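Local coordinates for arabinofuranosidase (Bifidobacterium longum, PDB 2Y2W), which hydrolyses terminal alpha-(1->5)-linked L-arabinofuranosyl residues of arabinans and also acts on arabinoxylan, contributing to plant cell wall breakdown, at residues A405-L410 against I414-A419; W121-G126 against N130-R135. All coordinates share one frame; numbering follows the deposited sequence.

Contact 1. Residues A405-L410 against I414-A419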
loop_
_atom_site.group_PDB
_atom_site.type_symbol
_atom_site.label_atom_id
_atom_site.label_comp_id
_atom_site.label_asym_id
_atom_site.label_seq_id
_atom_site.Cartn_x
_atom_site.Cartn_y
_atom_site.Cartn_z
ATOM N N ALA D 405 -1.362 8.250 -30.235
ATOM C CA ALA D 405 0.073 7.996 -30.258
ATOM C C ALA D 405 0.844 9.232 -29.796
ATOM O O ALA D 405 0.536 10.354 -30.201
ATOM C CB ALA D 405 0.525 7.564 -31.649
ATOM N N SER D 406 1.839 9.018 -28.941
ATOM C CA SER D 406 2.670 10.108 -28.446
ATOM C C SER D 406 4.133 9.842 -28.750
ATOM O O SER D 406 4.725 8.905 -28.208
ATOM C CB SER D 406 2.477 10.309 -26.939
ATOM O OG SER D 406 1.106 10.330 -26.589
ATOM N N ARG D 407 4.710 10.663 -29.624
ATOM C CA ARG D 407 6.119 10.536 -29.969
ATOM C C ARG D 407 6.985 11.098 -28.845
ATOM O O ARG D 407 6.745 12.204 -28.356
ATOM C CB ARG D 407 6.434 11.242 -31.288
ATOM C CG ARG D 407 7.735 10.767 -31.920
ATOM C CD ARG D 407 8.428 11.871 -32.694
ATOM N NE ARG D 407 9.833 11.546 -32.944
ATOM C CZ ARG D 407 10.829 11.789 -32.095
ATOM N NH1 ARG D 407 10.593 12.364 -30.920
ATOM N NH2 ARG D 407 12.069 11.452 -32.417
ATOM N N ALA D 408 7.984 10.321 -28.439
ATOM C CA ALA D 408 8.879 10.704 -27.355
ATOM C C ALA D 408 10.253 11.106 -27.893
ATOM O O ALA D 408 10.886 10.324 -28.600
ATOM C CB ALA D 408 9.013 9.559 -26.357
ATOM N N GLN D 409 10.716 12.321 -27.591
ATOM C CA GLN D 409 9.957 13.340 -26.862
ATOM C C GLN D 409 9.909 14.644 -27.668
ATOM O O GLN D 409 10.380 14.686 -28.805
ATOM C CB GLN D 409 10.543 13.560 -25.460
ATOM C CG GLN D 409 10.131 12.488 -24.449
ATOM C CD GLN D 409 10.744 12.675 -23.075
ATOM O OE1 GLN D 409 11.019 13.795 -22.647
ATOM N NE2 GLN D 409 10.946 11.570 -22.369
ATOM N N LEU D 410 9.345 15.703 -27.090
ATOM C CA LEU D 410 9.067 16.925 -27.853
ATOM C C LEU D 410 10.288 17.812 -28.132
ATOM O O LEU D 410 10.486 18.250 -29.267
ATOM C CB LEU D 410 7.946 17.739 -27.194
ATOM C CG LEU D 410 7.360 18.900 -28.007
ATOM C CD1 LEU D 410 6.739 18.423 -29.323
ATOM C CD2 LEU D 410 6.345 19.675 -27.183
ATOM N N ILE D 414 15.525 13.013 -27.217
ATOM C CA ILE D 414 15.090 12.225 -28.387
ATOM C C ILE D 414 13.995 12.933 -29.201
ATOM O O ILE D 414 12.879 12.430 -29.349
ATOM C CB ILE D 414 14.683 10.762 -28.014
ATOM C CG1 ILE D 414 13.842 10.713 -26.724
ATOM C CG2 ILE D 414 15.926 9.885 -27.912
ATOM C CD1 ILE D 414 13.203 9.365 -26.436
ATOM N N ALA D 415 14.338 14.102 -29.734
ATOM C CA ALA D 415 13.333 15.058 -30.195
ATOM C C ALA D 415 13.511 15.552 -31.630
ATOM O O ALA D 415 14.636 15.650 -32.115
ATOM C CB ALA D 415 13.298 16.236 -29.251
ATOM N N PRO D 416 12.390 15.872 -32.309
ATOM C CA PRO D 416 12.437 16.520 -33.620
ATOM C C PRO D 416 12.861 17.984 -33.503
ATOM O O PRO D 416 13.404 18.553 -34.449
ATOM C CB PRO D 416 10.992 16.419 -34.112
ATOM C CG PRO D 416 10.174 16.303 -32.882
ATOM C CD PRO D 416 11.006 15.566 -31.896
ATOM N N ILE D 417 12.611 18.575 -32.339
ATOM C CA ILE D 417 12.993 19.945 -32.062
ATOM C C ILE D 417 14.147 19.951 -31.069
ATOM O O ILE D 417 14.027 19.428 -29.958
ATOM C CB ILE D 417 11.814 20.760 -31.479
ATOM C CG1 ILE D 417 10.574 20.644 -32.375
ATOM C CG2 ILE D 417 12.222 22.220 -31.282
ATOM C CD1 ILE D 417 9.281 21.097 -31.709
ATOM N N MET D 418 15.269 20.530 -31.487
ATOM C CA MET D 418 16.402 20.756 -30.600
ATOM C C MET D 418 16.488 22.237 -30.278
ATOM O O MET D 418 16.327 23.073 -31.164
ATOM C CB MET D 418 17.701 20.285 -31.252
ATOM C CG MET D 418 17.942 18.779 -31.196
ATOM S SD MET D 418 18.282 18.155 -29.535
ATOM C CE MET D 418 19.853 18.929 -29.148
ATOM N N ALA D 419 16.741 22.554 -29.012
ATOM C CA ALA D 419 16.831 23.942 -28.562
ATOM C C ALA D 419 18.116 24.189 -27.774
ATOM O O ALA D 419 18.347 23.565 -26.735
ATOM C CB ALA D 419 15.607 24.308 -27.738
#
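The mouth of the (beta/alpha)8 barrel of this family 51 glycosidase, where strand 402-408 passes into the loop carrying Gln409, is where Arg407 and the backbone of Gln409 meet the carbonyl of Ile414. That one oxygen, Ile414 O, is gripped twice. Arg407 NH1 reaches it at 2.8 Å in the carbonyl plane, with a nearly straight N-H...O angle of 164°, and the oxygen itself lies close to the guanidinium plane, while Gln409 N, also 2.8 Å from Ile414 O, comes from above the carbonyl plane. The arginine gets there with CG opposite its own nitrogen (chi1 -161°) and a bend at chi2. Pro416 CD lies over one face of the guanidinium, 3.4 Å from Arg407 NH1, and Glu388 pairs with NH2 in a salt bridge. A leucine here would probably cost Ile414 O its in-plane donor, leaving the Gln409 amide of this pair, and deprive Glu388 of this charged mate. The peptide bond before Gln409 is cis, and the Gln409 side chain makes a weak hydrogen bond to Glu69; both residues probably bind arabinofuranose, as in relatives. Beyond them, Ala415 CA donates a CH...O contact to Gln409 O at 3.3 Å, and Leu410 CD1 meets Ile417 CD1 at 4.4 Å.

Contact 2. Residues W121-G126 against N130-R135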
loop_
_atom_site.group_PDB
_atom_site.type_symbol
_atom_site.label_atom_id
_atom_site.label_comp_id
_atom_site.label_asym_id
_atom_site.label_seq_id
_atom_site.Cartn_x
_atom_site.Cartn_y
_atom_site.Cartn_z
ATOM N N TRP D 121 2.818 15.820 -6.942
ATOM C CA TRP D 121 2.225 16.817 -7.839
ATOM C C TRP D 121 2.012 18.197 -7.202
ATOM O O TRP D 121 1.973 19.203 -7.909
ATOM C CB TRP D 121 0.924 16.284 -8.458
ATOM C CG TRP D 121 -0.184 16.125 -7.478
ATOM C CD1 TRP D 121 -0.476 15.016 -6.741
ATOM C CD2 TRP D 121 -1.151 17.114 -7.116
ATOM N NE1 TRP D 121 -1.566 15.251 -5.940
ATOM C CE2 TRP D 121 -2.000 16.532 -6.150
ATOM C CE3 TRP D 121 -1.382 18.438 -7.512
ATOM C CZ2 TRP D 121 -3.063 17.230 -5.572
ATOM C CZ3 TRP D 121 -2.441 19.130 -6.941
ATOM C CH2 TRP D 121 -3.268 18.523 -5.981
ATOM N N GLU D 122 1.875 18.233 -5.877
ATOM C CA GLU D 122 1.704 19.483 -5.128
ATOM C C GLU D 122 2.990 20.303 -5.069
ATOM O O GLU D 122 2.948 21.513 -4.829
ATOM C CB GLU D 122 1.221 19.222 -3.694
ATOM C CG GLU D 122 0.040 18.275 -3.558
ATOM C CD GLU D 122 0.468 16.826 -3.376
ATOM O OE1 GLU D 122 1.427 16.387 -4.048
ATOM O OE2 GLU D 122 -0.163 16.120 -2.560
ATOM N N ASP D 123 4.127 19.640 -5.271
ATOM C CA ASP D 123 5.429 20.311 -5.278
ATOM C C ASP D 123 5.564 21.307 -6.426
ATOM O O ASP D 123 6.393 22.217 -6.368
ATOM C CB ASP D 123 6.570 19.288 -5.351
ATOM C CG ASP D 123 6.756 18.523 -4.055
ATOM O OD1 ASP D 123 6.263 18.984 -3.003
ATOM O OD2 ASP D 123 7.410 17.460 -4.089
ATOM N N GLY D 124 4.746 21.124 -7.461
ATOM C CA GLY D 124 4.806 21.959 -8.656
ATOM C C GLY D 124 3.672 22.956 -8.794
ATOM O O GLY D 124 3.516 23.573 -9.845
ATOM N N ILE D 125 2.873 23.107 -7.739
ATOM C CA ILE D 125 1.770 24.075 -7.729
ATOM C C ILE D 125 2.059 25.229 -6.768
ATOM O O ILE D 125 2.992 25.163 -5.960
ATOM C CB ILE D 125 0.391 23.422 -7.385
ATOM C CG1 ILE D 125 0.363 22.917 -5.936
ATOM C CG2 ILE D 125 0.055 22.316 -8.378
ATOM C CD1 ILE D 125 -1.022 22.623 -5.401
ATOM N N GLY D 126 1.253 26.284 -6.863
ATOM C CA GLY D 126 1.425 27.461 -6.020
ATOM C C GLY D 126 2.533 28.368 -6.518
ATOM O O GLY D 126 3.055 28.165 -7.619
ATOM N N ASN D 130 8.001 29.482 -3.316
ATOM C CA ASN D 130 7.801 28.594 -2.175
ATOM C C ASN D 130 7.730 27.103 -2.524
ATOM O O ASN D 130 7.418 26.272 -1.664
ATOM C CB ASN D 130 6.561 29.043 -1.386
ATOM C CG ASN D 130 6.694 30.466 -0.849
ATOM O OD1 ASN D 130 6.126 31.408 -1.403
ATOM N ND2 ASN D 130 7.464 30.628 0.224
ATOM N N ARG D 131 8.038 26.768 -3.776
ATOM C CA ARG D 131 8.070 25.370 -4.210
ATOM C C ARG D 131 9.372 24.691 -3.776
ATOM O O ARG D 131 10.454 25.252 -3.963
ATOM C CB ARG D 131 7.884 25.259 -5.726
ATOM C CG ARG D 131 6.554 25.799 -6.236
ATOM C CD ARG D 131 6.412 25.585 -7.729
ATOM N NE ARG D 131 5.402 26.461 -8.320
ATOM C CZ ARG D 131 5.020 26.421 -9.596
ATOM N NH1 ARG D 131 5.557 25.543 -10.438
ATOM N NH2 ARG D 131 4.097 27.263 -10.032
ATOM N N PRO D 132 9.273 23.482 -3.190
ATOM C CA PRO D 132 10.457 22.783 -2.688
ATOM C C PRO D 132 11.339 22.226 -3.804
ATOM O O PRO D 132 10.844 21.885 -4.882
ATOM C CB PRO D 132 9.862 21.638 -1.865
ATOM C CG PRO D 132 8.551 21.371 -2.499
ATOM C CD PRO D 132 8.039 22.704 -2.961
ATOM N N MET D 133 12.638 22.147 -3.538
ATOM C CA MET D 133 13.570 21.554 -4.481
ATOM C C MET D 133 13.705 20.066 -4.163
ATOM O O MET D 133 13.954 19.683 -3.016
ATOM C CB MET D 133 14.915 22.279 -4.439
ATOM C CG MET D 133 15.460 22.585 -5.824
ATOM S SD MET D 133 16.345 24.153 -5.945
ATOM C CE MET D 133 18.045 23.594 -5.821
ATOM N N ARG D 134 13.521 19.234 -5.185
ATOM C CA ARG D 134 13.351 17.793 -4.995
ATOM C C ARG D 134 14.314 16.948 -5.822
ATOM O O ARG D 134 14.910 17.425 -6.789
ATOM C CB ARG D 134 11.905 17.389 -5.316
ATOM C CG ARG D 134 10.859 17.933 -4.349
ATOM C CD ARG D 134 10.699 17.047 -3.124
ATOM N NE ARG D 134 9.544 17.452 -2.330
ATOM C CZ ARG D 134 9.605 17.938 -1.094
ATOM N NH1 ARG D 134 10.772 18.073 -0.474
ATOM N NH2 ARG D 134 8.486 18.281 -0.469
ATOM N N ARG D 135 14.458 15.688 -5.418
ATOM C CA ARG D 135 15.234 14.702 -6.153
ATOM C C ARG D 135 14.349 14.001 -7.168
ATOM O O ARG D 135 13.169 13.757 -6.907
ATOM C CB ARG D 135 15.763 13.631 -5.199
ATOM C CG ARG D 135 17.031 13.961 -4.459
ATOM C CD ARG D 135 17.419 12.777 -3.586
ATOM N NE ARG D 135 18.820 12.816 -3.181
ATOM C CZ ARG D 135 19.428 11.870 -2.475
ATOM N NH1 ARG D 135 18.761 10.788 -2.076
ATOM N NH2 ARG D 135 20.711 12.005 -2.163
#
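In the long loop that follows barrel strand 107-110, the end of a short turn with helical backbone angles and the residues just after it are tied to the chain entering the two-stranded hairpin of 134-136 and 141-143, and two arginines, Arg131 and Arg134, do the tying in different ways. Arg131 runs extended from CG to NE and presents the side of its guanidinium to a single acceptor: NH2 lies 2.8 Å and NE 3.0 Å from Gly126 O. The NH2 bond runs nearly along the C=O axis, at 170°, whereas NE arrives from above the carbonyl plane. Gly126 O lies near the guanidinium plane in both bonds, and this double hold fixes the rotation of the group. Over one face of the Arg131 guanidinium, offset toward its rim, lies Gly124 C, 3.4 Å above the plane. NH1 turns to Asp151 in a salt bridge and to the carbonyl of Asn145. Arg134 is instead bent at chi2 (-85°), which brings its guanidinium back over Pro132, whose CB sits above the centre of one face. Arg134 NE forms a salt bridge with Asp123 OD2 at 2.8 Å. The oxygen is in the guanidinium plane, but NE meets it from above the carboxylate, the two planes being 61° apart; NH2 adds only a weak bond to OD1. Asn120 also donates to OD2, giving this carboxylate oxygen a second partner. Pro132 and Arg134 also pack against Ala191 of the second subunit. Between the two arginines the Pro132 ring crosses the aspartate side chain, its CG 3.3 Å from Asp123 OD1.

How the contacts relate
Read from the N terminus, the chain illustrates how short-range closures shape the loops of a barrel. Contact 2 comes first: after barrel strand 107-110 it closes a tight loop, with three residues between its segments, and leads into the hairpin of 134-136 and 141-143, at the contact with a second subunit. The chain then completes the intervening barrel strands before contact 1 closes another loop with the same three-residue spacing, joining the last strand, 402-408, to strand 417-419 beside the probable arabinofuranose site. The closures follow in series and neither nest nor cross. Their centres are 25 Å apart, and their nearest atoms about 16 Å, without touching.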